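Local atomic coordinates of tryparedoxin (Crithidia fasciculata, PDB entry 1O8X), a protein that probably acts as a thioredoxin-like dithiol-disulfide oxidoreductase, relaying electrons in the trypanosomatid defence against oxidative stress. Residues P9-L14 and V21-L26; G45-L50 and A78-K83; C68-E73 and F104-I109; V132-P135 and P141-D144. The protein carries 1 engineered substitution. All coordinates share one frame; numbering follows the deposited sequence.

Interaction 1: P9-L14 and V21-L26; sequences PGIEKL and VEVKSL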
loop_
_atom_site.group_PDB
_atom_site.type_symbol
_atom_site.label_atom_id
_atom_site.label_comp_id
_atom_site.label_asym_id
_atom_site.label_seq_id
_atom_site.Cartn_x
_atom_site.Cartn_y
_atom_site.Cartn_z
ATOM N N PRO A 9 -6.606 9.095 -9.330
ATOM C CA PRO A 9 -7.624 9.804 -10.112
ATOM C C PRO A 9 -8.219 8.908 -11.189
ATOM O O PRO A 9 -7.500 8.395 -12.050
ATOM C CB PRO A 9 -6.854 10.985 -10.724
ATOM C CG PRO A 9 -5.431 10.575 -10.729
ATOM C CD PRO A 9 -5.255 9.635 -9.574
ATOM N N GLY A 10 -9.526 8.701 -11.095
ATOM C CA GLY A 10 -10.264 7.953 -12.094
ATOM C C GLY A 10 -10.001 6.461 -12.105
ATOM O O GLY A 10 -10.270 5.794 -13.101
ATOM N N ILE A 11 -9.468 5.935 -11.005
ATOM C CA ILE A 11 -9.327 4.493 -10.863
ATOM C C ILE A 11 -10.472 3.985 -9.994
ATOM O O ILE A 11 -10.547 4.294 -8.805
ATOM C CB ILE A 11 -7.939 4.109 -10.285
ATOM C CG1 ILE A 11 -6.820 4.484 -11.268
ATOM C CG2 ILE A 11 -7.888 2.616 -9.960
ATOM C CD1 ILE A 11 -5.418 4.466 -10.663
ATOM N N GLU A 12 -11.368 3.216 -10.600
ATOM C CA GLU A 12 -12.570 2.752 -9.918
ATOM C C GLU A 12 -12.401 1.376 -9.288
ATOM O O GLU A 12 -13.151 1.007 -8.391
ATOM C CB GLU A 12 -13.742 2.716 -10.899
ATOM C CG GLU A 12 -14.382 4.069 -11.167
ATOM C CD GLU A 12 -15.824 3.940 -11.628
ATOM O OE1 GLU A 12 -16.102 3.076 -12.488
ATOM O OE2 GLU A 12 -16.687 4.700 -11.131
ATOM N N LYS A 13 -11.425 0.616 -9.775
ATOM C CA LYS A 13 -11.223 -0.757 -9.321
ATOM C C LYS A 13 -9.767 -1.033 -9.004
ATOM O O LYS A 13 -8.872 -0.511 -9.662
ATOM C CB LYS A 13 -11.711 -1.760 -10.368
ATOM C CG LYS A 13 -13.204 -1.691 -10.657
ATOM C CD LYS A 13 -13.772 -3.061 -10.975
ATOM C CE LYS A 13 -15.268 -2.982 -11.208
ATOM N NZ LYS A 13 -15.616 -2.162 -12.415
ATOM N N LEU A 14 -9.552 -1.870 -7.998
ATOM C CA LEU A 14 -8.215 -2.326 -7.631
ATOM C C LEU A 14 -8.186 -3.836 -7.690
ATOM O O LEU A 14 -9.224 -4.486 -7.518
ATOM C CB LEU A 14 -7.847 -1.871 -6.215
ATOM C CG LEU A 14 -7.808 -0.370 -5.952
ATOM C CD1 LEU A 14 -7.675 -0.146 -4.449
ATOM C CD2 LEU A 14 -6.650 0.262 -6.706
ATOM N N VAL A 21 -11.768 -5.341 -6.769
ATOM C CA VAL A 21 -12.738 -4.708 -5.871
ATOM C C VAL A 21 -12.898 -3.242 -6.270
ATOM O O VAL A 21 -12.016 -2.666 -6.917
ATOM C CB VAL A 21 -12.336 -4.774 -4.370
ATOM C CG1 VAL A 21 -12.168 -6.189 -3.903
ATOM C CG2 VAL A 21 -11.053 -3.991 -4.095
ATOM N N GLU A 22 -14.023 -2.643 -5.889
ATOM C CA GLU A 22 -14.251 -1.219 -6.122
ATOM C C GLU A 22 -13.493 -0.366 -5.101
ATOM O O GLU A 22 -13.428 -0.704 -3.919
ATOM C CB GLU A 22 -15.755 -0.895 -6.090
ATOM C CG GLU A 22 -16.530 -1.535 -7.239
ATOM C CD GLU A 22 -17.981 -1.080 -7.343
ATOM O OE1 GLU A 22 -18.713 -1.148 -6.332
ATOM O OE2 GLU A 22 -18.408 -0.682 -8.456
ATOM N N VAL A 23 -12.921 0.737 -5.569
ATOM C CA VAL A 23 -12.248 1.677 -4.669
ATOM C C VAL A 23 -13.217 2.175 -3.582
ATOM O O VAL A 23 -12.806 2.456 -2.447
ATOM C CB VAL A 23 -11.583 2.820 -5.466
ATOM C CG1 VAL A 23 -11.076 3.930 -4.560
ATOM C CG2 VAL A 23 -10.442 2.260 -6.306
ATOM N N LYS A 24 -14.509 2.235 -3.919
ATOM C CA LYS A 24 -15.559 2.603 -2.964
ATOM C C LYS A 24 -15.615 1.717 -1.715
ATOM O O LYS A 24 -16.070 2.161 -0.663
ATOM C CB LYS A 24 -16.941 2.581 -3.645
ATOM C CG LYS A 24 -17.221 3.757 -4.557
ATOM C CD LYS A 24 -18.672 3.756 -5.033
ATOM C CE LYS A 24 -18.904 4.820 -6.109
ATOM N NZ LYS A 24 -19.156 6.174 -5.522
ATOM N N SER A 25 -15.162 0.469 -1.829
ATOM C CA SER A 25 -15.190 -0.469 -0.709
ATOM C C SER A 25 -14.212 -0.076 0.408
ATOM O O SER A 25 -14.232 -0.669 1.486
ATOM C CB SER A 25 -14.891 -1.902 -1.190
ATOM O OG SER A 25 -13.538 -2.041 -1.582
ATOM N N LEU A 26 -13.351 0.912 0.144
ATOM C CA LEU A 26 -12.386 1.375 1.140
ATOM C C LEU A 26 -12.941 2.461 2.076
ATOM O O LEU A 26 -12.237 2.945 2.948
ATOM C CB LEU A 26 -11.134 1.876 0.422
ATOM C CG LEU A 26 -10.394 0.814 -0.409
ATOM C CD1 LEU A 26 -9.089 1.333 -0.982
ATOM C CD2 LEU A 26 -10.162 -0.457 0.386
HETATM O O HOH W 1 -15.227 2.626 -6.899
#

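Interaction 2: G45-L50 and A78-K83; sequences GFTPQL and AGYFAK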
loop_
_atom_site.group_PDB
_atom_site.type_symbol
_atom_site.label_atom_id
_atom_site.label_comp_id
_atom_site.label_asym_id
_atom_site.label_seq_id
_atom_site.Cartn_x
_atom_site.Cartn_y
_atom_site.Cartn_z
ATOM N N GLY A 45 12.791 -8.917 3.122
ATOM C CA GLY A 45 12.679 -9.090 4.561
ATOM C C GLY A 45 11.503 -8.326 5.152
ATOM O O GLY A 45 10.917 -8.752 6.162
ATOM N N PHE A 46 11.138 -7.196 4.535
ATOM C CA PHE A 46 10.074 -6.351 5.072
ATOM C C PHE A 46 8.678 -6.906 4.786
ATOM O O PHE A 46 7.803 -6.901 5.664
ATOM C CB PHE A 46 10.167 -4.904 4.561
ATOM C CG PHE A 46 9.049 -4.048 5.055
ATOM C CD1 PHE A 46 8.995 -3.706 6.393
ATOM C CD2 PHE A 46 8.019 -3.641 4.209
ATOM C CE1 PHE A 46 7.931 -2.934 6.881
ATOM C CE2 PHE A 46 6.964 -2.863 4.696
ATOM C CZ PHE A 46 6.931 -2.517 6.035
ATOM N N THR A 47 8.462 -7.388 3.564
ATOM C CA THR A 47 7.134 -7.816 3.157
ATOM C C THR A 47 6.493 -8.844 4.105
ATOM O O THR A 47 5.332 -8.675 4.452
ATOM C CB THR A 47 7.097 -8.254 1.684
ATOM O OG1 THR A 47 7.529 -7.167 0.867
ATOM C CG2 THR A 47 5.650 -8.490 1.231
ATOM N N PRO A 48 7.206 -9.889 4.551
ATOM C CA PRO A 48 6.600 -10.836 5.508
ATOM C C PRO A 48 6.183 -10.198 6.839
ATOM O O PRO A 48 5.198 -10.622 7.428
ATOM C CB PRO A 48 7.705 -11.889 5.716
ATOM C CG PRO A 48 8.576 -11.746 4.536
ATOM C CD PRO A 48 8.566 -10.315 4.173
ATOM N N GLN A 49 6.917 -9.187 7.297
ATOM C CA GLN A 49 6.542 -8.473 8.519
ATOM C C GLN A 49 5.247 -7.674 8.298
ATOM O O GLN A 49 4.382 -7.616 9.173
ATOM C CB GLN A 49 7.685 -7.580 8.987
ATOM C CG GLN A 49 8.938 -8.377 9.383
ATOM C CD GLN A 49 10.112 -7.474 9.665
ATOM O OE1 GLN A 49 10.223 -6.924 10.762
ATOM N NE2 GLN A 49 10.990 -7.304 8.677
ATOM N N LEU A 50 5.094 -7.086 7.112
ATOM C CA LEU A 50 3.879 -6.366 6.779
ATOM C C LEU A 50 2.719 -7.359 6.635
ATOM O O LEU A 50 1.605 -7.073 7.094
ATOM C CB LEU A 50 4.087 -5.519 5.518
ATOM C CG LEU A 50 2.848 -4.777 5.018
ATOM C CD1 LEU A 50 2.262 -3.836 6.066
ATOM C CD2 LEU A 50 3.231 -3.996 3.774
ATOM N N ALA A 78 2.935 -9.304 -11.582
ATOM C CA ALA A 78 1.879 -10.274 -11.313
ATOM C C ALA A 78 2.343 -11.361 -10.347
ATOM O O ALA A 78 1.603 -11.736 -9.427
ATOM C CB ALA A 78 1.359 -10.865 -12.603
ATOM N N GLY A 79 3.562 -11.855 -10.548
ATOM C CA GLY A 79 4.136 -12.895 -9.713
ATOM C C GLY A 79 4.345 -12.441 -8.275
ATOM O O GLY A 79 4.145 -13.188 -7.318
ATOM N N TYR A 80 4.768 -11.195 -8.128
ATOM C CA TYR A 80 5.030 -10.603 -6.829
ATOM C C TYR A 80 3.722 -10.313 -6.101
ATOM O O TYR A 80 3.563 -10.686 -4.937
ATOM C CB TYR A 80 5.868 -9.335 -7.040
ATOM C CG TYR A 80 6.348 -8.631 -5.793
ATOM C CD1 TYR A 80 6.750 -9.346 -4.667
ATOM C CD2 TYR A 80 6.401 -7.242 -5.741
ATOM C CE1 TYR A 80 7.181 -8.700 -3.523
ATOM C CE2 TYR A 80 6.839 -6.582 -4.615
ATOM C CZ TYR A 80 7.244 -7.301 -3.506
ATOM O OH TYR A 80 7.678 -6.659 -2.365
ATOM N N PHE A 81 2.764 -9.713 -6.801
ATOM C CA PHE A 81 1.461 -9.443 -6.194
ATOM C C PHE A 81 0.744 -10.732 -5.761
ATOM O O PHE A 81 0.050 -10.753 -4.745
ATOM C CB PHE A 81 0.574 -8.583 -7.108
ATOM C CG PHE A 81 -0.801 -8.331 -6.539
ATOM C CD1 PHE A 81 -0.952 -7.779 -5.273
ATOM C CD2 PHE A 81 -1.951 -8.683 -7.247
ATOM C CE1 PHE A 81 -2.229 -7.580 -4.731
ATOM C CE2 PHE A 81 -3.224 -8.478 -6.713
ATOM C CZ PHE A 81 -3.363 -7.935 -5.461
ATOM N N ALA A 82 0.937 -11.817 -6.508
ATOM C CA ALA A 82 0.278 -13.090 -6.187
ATOM C C ALA A 82 0.669 -13.608 -4.807
ATOM O O ALA A 82 -0.043 -14.422 -4.207
ATOM C CB ALA A 82 0.588 -14.139 -7.261
ATOM N N LYS A 83 1.809 -13.143 -4.317
ATOM C CA LYS A 83 2.316 -13.525 -3.012
ATOM C C LYS A 83 1.886 -12.551 -1.888
ATOM O O LYS A 83 2.331 -12.679 -0.749
ATOM C CB LYS A 83 3.844 -13.672 -3.084
ATOM C CG LYS A 83 4.319 -14.728 -4.095
ATOM C CD LYS A 83 5.736 -14.427 -4.551
ATOM C CE LYS A 83 6.151 -15.287 -5.731
ATOM N NZ LYS A 83 7.453 -14.813 -6.275
#

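Interaction 3: C68-E73 and F104-I109; sequences CTWDEE and FNVESI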
loop_
_atom_site.group_PDB
_atom_site.type_symbol
_atom_site.label_atom_id
_atom_site.label_comp_id
_atom_site.label_asym_id
_atom_site.label_seq_id
_atom_site.Cartn_x
_atom_site.Cartn_y
_atom_site.Cartn_z
ATOM N N CYS A 68 1.555 -0.540 -4.750
ATOM C CA CYS A 68 1.883 0.418 -5.798
ATOM C C CYS A 68 3.235 0.016 -6.368
ATOM O O CYS A 68 4.275 0.279 -5.772
ATOM C CB CYS A 68 1.944 1.819 -5.201
ATOM S SG CYS A 68 0.368 2.396 -4.560
ATOM N N THR A 69 3.216 -0.641 -7.517
ATOM C CA THR A 69 4.400 -1.296 -8.018
ATOM C C THR A 69 5.472 -0.388 -8.653
ATOM O O THR A 69 5.148 0.577 -9.331
ATOM C CB THR A 69 3.951 -2.400 -8.993
ATOM O OG1 THR A 69 5.075 -3.211 -9.323
ATOM C CG2 THR A 69 3.468 -1.823 -10.332
ATOM N N TRP A 70 6.738 -0.714 -8.407
ATOM C CA TRP A 70 7.849 -0.164 -9.188
ATOM C C TRP A 70 8.433 -1.215 -10.162
ATOM O O TRP A 70 9.469 -0.980 -10.790
ATOM C CB TRP A 70 8.943 0.378 -8.264
ATOM C CG TRP A 70 8.648 1.744 -7.677
ATOM C CD1 TRP A 70 7.434 2.394 -7.608
ATOM C CD2 TRP A 70 9.593 2.604 -7.051
ATOM N NE1 TRP A 70 7.590 3.619 -6.998
ATOM C CE2 TRP A 70 8.906 3.770 -6.644
ATOM C CE3 TRP A 70 10.967 2.517 -6.802
ATOM C CZ2 TRP A 70 9.553 4.833 -6.003
ATOM C CZ3 TRP A 70 11.601 3.556 -6.162
ATOM C CH2 TRP A 70 10.896 4.703 -5.763
ATOM N N ASP A 71 7.765 -2.360 -10.284
ATOM C CA ASP A 71 8.070 -3.306 -11.354
ATOM C C ASP A 71 7.669 -2.737 -12.703
ATOM O O ASP A 71 6.560 -2.243 -12.865
ATOM C CB ASP A 71 7.346 -4.631 -11.150
ATOM C CG ASP A 71 8.008 -5.480 -10.100
ATOM O OD1 ASP A 71 9.139 -5.965 -10.327
ATOM O OD2 ASP A 71 7.477 -5.672 -9.009
ATOM N N GLU A 72 8.563 -2.867 -13.682
ATOM C CA GLU A 72 8.283 -2.397 -15.040
ATOM C C GLU A 72 7.831 -3.483 -16.002
ATOM O O GLU A 72 7.431 -3.182 -17.124
ATOM C CB GLU A 72 9.474 -1.601 -15.563
ATOM C CG GLU A 72 9.625 -0.359 -14.716
ATOM C CD GLU A 72 10.735 0.558 -15.147
ATOM O OE1 GLU A 72 10.969 0.705 -16.360
ATOM O OE2 GLU A 72 11.349 1.157 -14.256
ATOM N N GLU A 73 7.910 -4.734 -15.560
ATOM C CA GLU A 73 7.440 -5.881 -16.342
ATOM C C GLU A 73 6.173 -6.451 -15.720
ATOM O O GLU A 73 6.137 -6.694 -14.511
ATOM C CB GLU A 73 8.507 -6.962 -16.338
ATOM C CG GLU A 73 9.788 -6.598 -17.060
ATOM C CD GLU A 73 10.817 -7.702 -16.947
ATOM O OE1 GLU A 73 11.345 -7.904 -15.838
ATOM O OE2 GLU A 73 11.094 -8.373 -17.960
ATOM N N PHE A 104 4.358 11.831 -3.132
ATOM C CA PHE A 104 4.855 11.535 -1.787
ATOM C C PHE A 104 6.356 11.540 -1.641
ATOM O O PHE A 104 6.876 11.142 -0.604
ATOM C CB PHE A 104 4.283 10.194 -1.333
ATOM C CG PHE A 104 2.907 10.321 -0.799
ATOM C CD1 PHE A 104 1.846 9.642 -1.379
ATOM C CD2 PHE A 104 2.670 11.173 0.291
ATOM C CE1 PHE A 104 0.525 9.814 -0.846
ATOM C CE2 PHE A 104 1.414 11.331 0.814
ATOM C CZ PHE A 104 0.342 10.663 0.238
ATOM N N ASN A 105 7.057 11.970 -2.686
ATOM C CA ASN A 105 8.513 11.980 -2.684
ATOM C C ASN A 105 9.109 10.641 -2.254
ATOM O O ASN A 105 10.028 10.570 -1.438
ATOM C CB ASN A 105 9.095 13.134 -1.863
ATOM C CG ASN A 105 10.562 13.357 -2.167
ATOM O OD1 ASN A 105 11.056 12.981 -3.242
ATOM N ND2 ASN A 105 11.275 13.936 -1.221
ATOM N N VAL A 106 8.594 9.573 -2.851
ATOM C CA VAL A 106 9.127 8.247 -2.590
ATOM C C VAL A 106 10.391 8.086 -3.432
ATOM O O VAL A 106 10.334 8.062 -4.662
ATOM C CB VAL A 106 8.120 7.147 -2.958
ATOM C CG1 VAL A 106 8.695 5.793 -2.609
ATOM C CG2 VAL A 106 6.796 7.350 -2.239
ATOM N N GLU A 107 11.521 7.950 -2.761
ATOM C CA GLU A 107 12.806 7.914 -3.460
ATOM C C GLU A 107 13.436 6.536 -3.400
ATOM O O GLU A 107 14.269 6.173 -4.237
ATOM C CB GLU A 107 13.754 8.925 -2.846
ATOM C CG GLU A 107 13.399 10.359 -3.156
ATOM C CD GLU A 107 14.514 11.279 -2.739
ATOM O OE1 GLU A 107 14.796 11.355 -1.520
ATOM O OE2 GLU A 107 15.112 11.903 -3.634
ATOM N N SER A 108 13.037 5.772 -2.389
ATOM C CA SER A 108 13.485 4.400 -2.235
ATOM C C SER A 108 12.315 3.541 -1.810
ATOM O O SER A 108 11.275 4.031 -1.326
ATOM C CB SER A 108 14.613 4.275 -1.218
ATOM O OG SER A 108 14.143 4.620 0.061
ATOM N N ILE A 109 12.475 2.256 -2.049
ATOM C CA ILE A 109 11.490 1.270 -1.643
ATOM C C ILE A 109 12.206 0.217 -0.782
ATOM O O ILE A 109 13.420 0.008 -0.911
ATOM C CB ILE A 109 10.763 0.681 -2.874
ATOM C CG1 ILE A 109 11.745 0.250 -3.967
ATOM C CG2 ILE A 109 9.759 1.723 -3.409
ATOM C CD1 ILE A 109 11.113 -0.666 -4.982
#

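Interaction 4: V132-P135 and P141-D144; sequences VKDP and PWKD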
loop_
_atom_site.group_PDB
_atom_site.type_symbol
_atom_site.label_atom_id
_atom_site.label_comp_id
_atom_site.label_asym_id
_atom_site.label_seq_id
_atom_site.Cartn_x
_atom_site.Cartn_y
_atom_site.Cartn_z
ATOM N N VAL A 132 8.300 -2.155 11.782
ATOM C CA VAL A 132 9.238 -3.208 12.176
ATOM C C VAL A 132 9.602 -3.122 13.656
ATOM O O VAL A 132 10.019 -4.115 14.247
ATOM C CB VAL A 132 10.478 -3.296 11.262
ATOM C CG1 VAL A 132 10.082 -3.542 9.822
ATOM C CG2 VAL A 132 11.312 -2.060 11.383
ATOM N N LYS A 133 9.406 -1.957 14.254
ATOM C CA LYS A 133 9.694 -1.769 15.674
ATOM C C LYS A 133 8.465 -1.891 16.560
ATOM O O LYS A 133 8.586 -1.888 17.793
ATOM C CB LYS A 133 10.311 -0.407 15.870
ATOM C CG LYS A 133 11.665 -0.333 15.216
ATOM C CD LYS A 133 12.391 0.929 15.589
ATOM C CE LYS A 133 12.824 0.932 17.044
ATOM N NZ LYS A 133 14.023 0.082 17.281
ATOM N N ASP A 134 7.295 -2.010 15.939
ATOM C CA ASP A 134 6.052 -2.058 16.686
ATOM C C ASP A 134 5.150 -3.133 16.109
ATOM O O ASP A 134 4.078 -2.818 15.602
ATOM C CB ASP A 134 5.424 -0.657 16.672
ATOM C CG ASP A 134 4.138 -0.555 17.475
ATOM O OD1 ASP A 134 3.918 -1.320 18.453
ATOM O OD2 ASP A 134 3.305 0.333 17.167
ATOM N N PRO A 135 5.553 -4.412 16.181
ATOM C CA PRO A 135 4.757 -5.482 15.563
ATOM C C PRO A 135 3.358 -5.639 16.146
ATOM O O PRO A 135 2.505 -6.181 15.453
ATOM C CB PRO A 135 5.584 -6.748 15.814
ATOM C CG PRO A 135 6.437 -6.418 16.980
ATOM C CD PRO A 135 6.763 -4.951 16.840
ATOM N N PRO A 141 -1.643 4.453 14.283
ATOM C CA PRO A 141 -1.051 4.353 12.944
ATOM C C PRO A 141 0.233 5.167 12.740
ATOM O O PRO A 141 0.506 5.562 11.605
ATOM C CB PRO A 141 -2.163 4.931 12.054
ATOM C CG PRO A 141 -2.742 6.013 12.916
ATOM C CD PRO A 141 -2.654 5.526 14.343
ATOM N N TRP A 142 1.003 5.393 13.808
ATOM C CA TRP A 142 2.350 5.993 13.699
ATOM C C TRP A 142 2.278 7.383 13.080
ATOM O O TRP A 142 2.997 7.711 12.150
ATOM C CB TRP A 142 3.314 5.076 12.928
ATOM C CG TRP A 142 3.281 3.657 13.442
ATOM C CD1 TRP A 142 3.660 3.222 14.686
ATOM C CD2 TRP A 142 2.816 2.498 12.743
ATOM N NE1 TRP A 142 3.471 1.864 14.795
ATOM C CE2 TRP A 142 2.945 1.390 13.622
ATOM C CE3 TRP A 142 2.293 2.278 11.461
ATOM C CZ2 TRP A 142 2.594 0.086 13.245
ATOM C CZ3 TRP A 142 1.940 0.989 11.089
ATOM C CH2 TRP A 142 2.092 -0.094 11.979
ATOM N N LYS A 143 1.366 8.201 13.598
ATOM C CA LYS A 143 1.056 9.486 13.000
ATOM C C LYS A 143 2.291 10.370 12.850
ATOM O O LYS A 143 3.126 10.493 13.770
ATOM C CB LYS A 143 0.050 10.228 13.878
ATOM C CG LYS A 143 -1.287 9.550 13.925
ATOM C CD LYS A 143 -2.308 10.373 14.676
ATOM C CE LYS A 143 -3.384 9.459 15.206
ATOM N NZ LYS A 143 -2.871 8.652 16.344
ATOM N N ASP A 144 2.405 11.003 11.688
ATOM C CA ASP A 144 3.420 12.035 11.483
ATOM C C ASP A 144 3.177 13.204 12.438
ATOM O O ASP A 144 2.041 13.442 12.887
ATOM C CB ASP A 144 3.387 12.554 10.047
ATOM C CG ASP A 144 4.007 11.594 9.049
ATOM O OD1 ASP A 144 4.189 12.014 7.889
ATOM O OD2 ASP A 144 4.320 10.417 9.339
#

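Interaction 1: P9-L14 and V21-L26
Leu14 and Val21 face each other as an antiparallel hydrogen-bonded pair: Leu14 N gives to Val21 O and Val21 N gives to Leu14 O, each over 2.8 Å. One residue along, Lys13 and Glu22 make the non-hydrogen-bonded pair, and Lys13 CA brings its hydrogen to Val21 O at 3.2 Å. A third backbone bond runs from Val23 N to Glu12 O at 2.8 Å; here, at the strand end, the donor departs from the carbonyl plane and stands well above it. A water also donates to Glu12 O while accepting from Lys24 N.

Beneath the backbone, CG of Leu14 rests on CG2 of Val23 at 3.7 Å, and the CD1 methyls of Leu14 and Leu26 meet at 4.0 Å, their side chains almost perpendicular. Where strand 19-22 gives way to the 3-10 turn, Glu22 O accepts from both N and OG of Ser25. Leu87 of the neighbouring strand touches Leu14, Val21 and Leu26. The hairpin at the edge of the thioredoxin-fold sheet therefore has two unlike faces, a leucine-valine one turned to the protein interior and one bearing the solvent-exposed Lys13 and Glu22.

Interaction 2: G45-L50 and A78-K83
Thr47 and Tyr80 are turned toward each other by their first torsions. In Thr47, OG1 lies beside the backbone N and opposite the carbonyl carbon (chi1 -58°), while in Tyr80 the ring is swung to the far side from its own backbone N (chi1 -175°), which carries the phenol across the gap between the helices. The two hydroxyls end 3.3 Å apart, Thr47 OG1 to Tyr80 OH, with the threonine oxygen at the ring edge and close to its plane. The backbones stay well separated: the nearest CA atoms, those of Thr47 and Lys83, are 9.7 Å apart.

Helices 41-57 and 74-81 both pack against Tyr34 of the central sheet. The first is the redox helix of the thioredoxin fold, following Cys40, and it links strands 30-36 and 63-69 in a beta-alpha-beta crossover. Each hydroxyl has its clear hydrogen bonds outside this pair: Thr47 OG1 bonds to Tyr34 OH and to the backbone O of Ala43, an engineered residue, while Tyr80 OH bonds to Ser36 OG.

Helix 41-57 is kinked at Pro48, whose N makes no bond to the preceding turn, and across this turn Gln49 NE2 donates to Gly45 O. On the other helix, the Tyr80 ring meets that of Phe67 with the planes at about 90°, and it also touches the side chains of Tyr34 and Asp71.

Interaction 3: C68-E73 and F104-I109
Trp70 and Ile109 mark the closest approach of the two backbones, and even there the CA atoms are 8.5 Å apart, so side chains must fill the gap. Segment 68-73 leaves strand 63-69 after Thr69, whose OG1 accepts from Asp71 N at 3.0 Å in an ST turn. Segment 104-109 is irregular throughout. It opens within the Schellman motif that closes helix 94-103, where Asn105 is the C-prime residue at positive phi (50°), and then bends round the far end of the Trp70 indole.

Ile109 covers one face of that ring. Its CG2 sits 3.6 Å from the centroid of the six-membered ring and only 8° off the normal, a well-centred CH-pi contact, while CD1 reaches CE3 of Trp70 at 3.7 Å. With CG1 of Ile109 between the backbone N and the carbonyl carbon (chi1 48°), both CG2 and CD1 face the ring. At the rim, Val106 CG1 touches Trp70 CZ2 at 3.6 Å, and Val106 O lies in the ring plane, 3.6 Å from Trp70 CH2. The positively polarised ring hydrogens probably suit this carbonyl.

The polar edge of the indole is held separately, since Trp70 NE1 bonds to Ser101 OG of helix 94-103. Trp70 O accepts from Trp39 NE1, and Ile109 also touches Cys40. The tryptophan thus joins the end of a central strand to the loop that leads into strand 111-116, beside Cys40, whose disulfide partner is replaced by the engineered Ala43 in this protein. In thioredoxin folds this loop characteristically flanks the active site.

Interaction 4: V132-P135 and P141-D144
A single side-chain hydrogen bond, from Trp142 NE1 to Asp134 OD2, closes the loop that follows helix 127-131 near the C-terminal end of this thioredoxin-fold chain. Neither segment has regular secondary structure, and their nearest CA atoms, those of Asp134 and Trp142, are 9.4 Å apart, so the two side chains span the distance between them.

The bond is short at 2.8 Å, and the N-H points fairly directly at its acceptor (156°). Asp134 carries its CG anti to the backbone N, chi1 -178°, which extends the carboxylate toward the indole. OD2 lies near the plane of the ring, at its nitrogen edge, and accepts the N-H on its anti lone pair, directed away from OD1. The carboxylate stands almost perpendicular to the indole, with 84° between the planes.

The indole is buried. Ala127, Thr130 and Leu131 of helix 127-131 pack against it, as do the rings of Phe53 and Phe140, the latter edge-to-face. The backbone O of Trp142 accepts from Thr124 OG1 and Arg126 NH2.

Asp134 gathers donors on both of its oxygens from the intervening loop, an arrangement that would probably favour the ionised carboxylate. Glu138 N bonds to OD1 of Asp134, while Gln139 N shares OD2 with Trp142 NE1.

Interactions 1 and 3 both reach the central sheet, the first at its edge hairpin and the second where strand 63-69 ends; their centres are about 20 Å apart. Interactions 2 and 3 alternate along the chain and touch, Tyr80 CD2 packing on Asp71 OD2 at 3.8 Å. Interaction 2 also meets interaction 4, as Val132 lies against Phe46 and Gln49. The chemistry changes with place: backbone bonds dominate the partly buried hairpin, two hydroxyls meet in a partly buried contact between helices in interaction 2, and aliphatic groups wrap an indole near the surface in interaction 3. In interaction 4, across the chain's centre from interaction 1, a carboxylate grips a buried indole N-H.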